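PDB 2POD: mandelate racemase / muconate lactonizing enzyme from Burkholderia pseudomallei, which is of unknown function but belongs to the enolase superfamily and may act as a metal-dependent lyase. Local coordinates for residues T242-D247 with A343-S348. Sequence-based numbering, arbitrary orientation.
Sequences TFWHED and ALVQES. With NA (sodium ion), chain D.
Although the side chains of Trp-244 and Val-345 touch, the backbones that carry them stay far apart, the nearest CA pair across the contact, Phe-243 and Val-345, being separated by 11.9 Å, and no hydrogen bond joins the two segments. Apolar side chains directed toward each other close the gap. CZ3, on the outer rim of the Trp-244 indole, lies 3.9 Å from CG2 of Val-345; the methyl sits near the ring plane, so the valine meets an edge of the indole and not a face. CD1 of Leu-344 also reaches this edge, 4.0 Å from the same CZ3, the leucine and tryptophan side chains running alongside with opposed headings. That single methyl touches a second ring as well: it comes up against the edge of Phe-243, 4.0 Å from CE2, which is brought inward by a chi1 of -169° that turns the phenyl anti to the backbone N. Strands 244-246 and 346-348 are the fourth and eighth of the modified TIM barrel of the enolase superfamily; Trp-244 and its partners illustrate how side chains from opposite walls meet inside such a barrel, with Phe-243 and Leu-344 toward its N-terminal end. Tyr-120 of strand 117-122 packs edge-to-face with Trp-244. One layer further toward the C-terminal ends of the strands, apolar filling gives way to the metal site. Trp-244 NE1 donates to the anti lone pair of Glu-246 OE1 at 3.0 Å. OE1 lies 22° out of the indole plane and the N-H...O angle is 138°, a bent bond; Lys-176 forms a salt bridge with the same oxygen. The carboxylate is thus gripped on OE1 while OE2 binds the sodium ion at 2.7 Å, in company with Glu-220 and Glu-272. Across the barrel, Glu-347 OE1 remains 5.4 Å from Glu-246 OE2 and makes a long, weak ion pair with Lys-176 NZ.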
loop_
_atom_site.group_PDB
_atom_site.type_symbol
_atom_site.label_atom_id
_atom_site.label_comp_id
_atom_site.label_asym_id
_atom_site.label_seq_id
_atom_site.Cartn_x
_atom_site.Cartn_y
_atom_site.Cartn_z
ATOM N N THR B 242 13.697 -25.767 12.776
ATOM C CA THR B 242 13.294 -26.570 11.624
ATOM C C THR B 242 13.694 -25.912 10.295
ATOM O O THR B 242 13.828 -24.685 10.202
ATOM C CB THR B 242 11.778 -26.850 11.643
ATOM O OG1 THR B 242 11.062 -25.614 11.775
ATOM C CG2 THR B 242 11.422 -27.756 12.811
ATOM N N PHE B 243 13.895 -26.735 9.275
ATOM C CA PHE B 243 14.417 -26.257 8.004
ATOM C C PHE B 243 13.362 -25.537 7.151
ATOM O O PHE B 243 13.668 -24.528 6.518
ATOM C CB PHE B 243 15.058 -27.407 7.228
ATOM C CG PHE B 243 15.854 -26.972 6.038
ATOM C CD1 PHE B 243 17.109 -26.400 6.201
ATOM C CD2 PHE B 243 15.350 -27.131 4.751
ATOM C CE1 PHE B 243 17.848 -25.990 5.108
ATOM C CE2 PHE B 243 16.085 -26.726 3.637
ATOM C CZ PHE B 243 17.333 -26.157 3.814
ATOM N N TRP B 244 12.140 -26.069 7.133
ATOM C CA TRP B 244 11.009 -25.425 6.473
ATOM C C TRP B 244 9.652 -25.884 6.988
ATOM O O TRP B 244 9.516 -27.001 7.469
ATOM C CB TRP B 244 11.112 -25.494 4.936
ATOM C CG TRP B 244 10.642 -26.755 4.205
ATOM C CD1 TRP B 244 9.504 -27.487 4.430
ATOM C CD2 TRP B 244 11.279 -27.361 3.069
ATOM N NE1 TRP B 244 9.414 -28.515 3.535
ATOM C CE2 TRP B 244 10.488 -28.464 2.685
ATOM C CE3 TRP B 244 12.456 -27.087 2.351
ATOM C CZ2 TRP B 244 10.827 -29.294 1.609
ATOM C CZ3 TRP B 244 12.795 -27.913 1.280
ATOM C CH2 TRP B 244 11.983 -29.005 0.922
ATOM N N HIS B 245 8.657 -25.009 6.883
ATOM C CA HIS B 245 7.275 -25.358 7.175
ATOM C C HIS B 245 6.445 -25.421 5.893
ATOM O O HIS B 245 6.226 -24.404 5.226
ATOM C CB HIS B 245 6.657 -24.356 8.160
ATOM C CG HIS B 245 7.308 -24.350 9.510
ATOM N ND1 HIS B 245 7.230 -23.274 10.367
ATOM C CD2 HIS B 245 8.052 -25.287 10.148
ATOM C CE1 HIS B 245 7.897 -23.549 11.474
ATOM N NE2 HIS B 245 8.410 -24.761 11.363
ATOM N N GLU B 246 5.966 -26.619 5.574
ATOM C CA GLU B 246 5.374 -26.899 4.279
ATOM C C GLU B 246 3.855 -26.963 4.361
ATOM O O GLU B 246 3.305 -27.617 5.246
ATOM C CB GLU B 246 5.924 -28.212 3.730
ATOM C CG GLU B 246 5.504 -28.531 2.312
ATOM C CD GLU B 246 6.091 -29.835 1.829
ATOM O OE1 GLU B 246 7.307 -30.049 2.015
ATOM O OE2 GLU B 246 5.331 -30.648 1.262
ATOM N N ASP B 247 3.199 -26.282 3.419
ATOM C CA ASP B 247 1.746 -26.125 3.379
ATOM C C ASP B 247 1.072 -25.976 4.745
ATOM O O ASP B 247 0.232 -26.802 5.107
ATOM C CB ASP B 247 1.112 -27.262 2.568
ATOM C CG ASP B 247 1.520 -27.230 1.105
ATOM O OD1 ASP B 247 1.614 -28.308 0.481
ATOM O OD2 ASP B 247 1.764 -26.122 0.585
ATOM N N ALA B 343 17.687 -24.975 -7.919
ATOM C CA ALA B 343 17.255 -26.210 -7.246
ATOM C C ALA B 343 17.974 -26.468 -5.913
ATOM O O ALA B 343 19.180 -26.305 -5.812
ATOM C CB ALA B 343 17.379 -27.390 -8.169
ATOM N N LEU B 344 17.212 -26.830 -4.884
ATOM C CA LEU B 344 17.738 -26.912 -3.513
ATOM C C LEU B 344 17.966 -28.371 -3.137
ATOM O O LEU B 344 19.093 -28.788 -2.833
ATOM C CB LEU B 344 16.736 -26.296 -2.527
ATOM C CG LEU B 344 17.079 -25.629 -1.182
ATOM C CD1 LEU B 344 15.907 -25.809 -0.219
ATOM C CD2 LEU B 344 18.395 -26.045 -0.525
ATOM N N VAL B 345 16.872 -29.127 -3.144
ATOM C CA VAL B 345 16.882 -30.551 -2.849
ATOM C C VAL B 345 15.917 -31.233 -3.797
ATOM O O VAL B 345 15.057 -30.586 -4.386
ATOM C CB VAL B 345 16.460 -30.863 -1.386
ATOM C CG1 VAL B 345 17.664 -30.841 -0.461
ATOM C CG2 VAL B 345 15.378 -29.903 -0.898
ATOM N N GLN B 346 16.079 -32.541 -3.948
ATOM C CA GLN B 346 15.089 -33.367 -4.611
ATOM C C GLN B 346 14.510 -34.361 -3.620
ATOM O O GLN B 346 15.232 -35.220 -3.107
ATOM C CB GLN B 346 15.727 -34.102 -5.791
ATOM C CG GLN B 346 14.796 -35.070 -6.490
ATOM C CD GLN B 346 13.541 -34.398 -6.977
ATOM O OE1 GLN B 346 12.437 -34.741 -6.559
ATOM N NE2 GLN B 346 13.699 -33.425 -7.861
ATOM N N GLU B 347 13.211 -34.233 -3.354
ATOM C CA GLU B 347 12.443 -35.228 -2.594
ATOM C C GLU B 347 12.614 -36.636 -3.162
ATOM O O GLU B 347 12.506 -36.839 -4.370
ATOM C CB GLU B 347 10.960 -34.843 -2.578
ATOM C CG GLU B 347 10.056 -35.743 -1.738
ATOM C CD GLU B 347 8.751 -35.065 -1.331
ATOM O OE1 GLU B 347 8.586 -33.859 -1.608
ATOM O OE2 GLU B 347 7.893 -35.736 -0.716
ATOM N N SER B 348 12.907 -37.586 -2.281
ATOM C CA SER B 348 12.799 -39.004 -2.598
ATOM C C SER B 348 12.340 -39.788 -1.371
ATOM O O SER B 348 12.480 -39.322 -0.232
ATOM C CB SER B 348 14.139 -39.540 -3.104
ATOM O OG SER B 348 15.088 -39.639 -2.050
HETATM NA NA NA D . 4.085 -32.848 0.465
#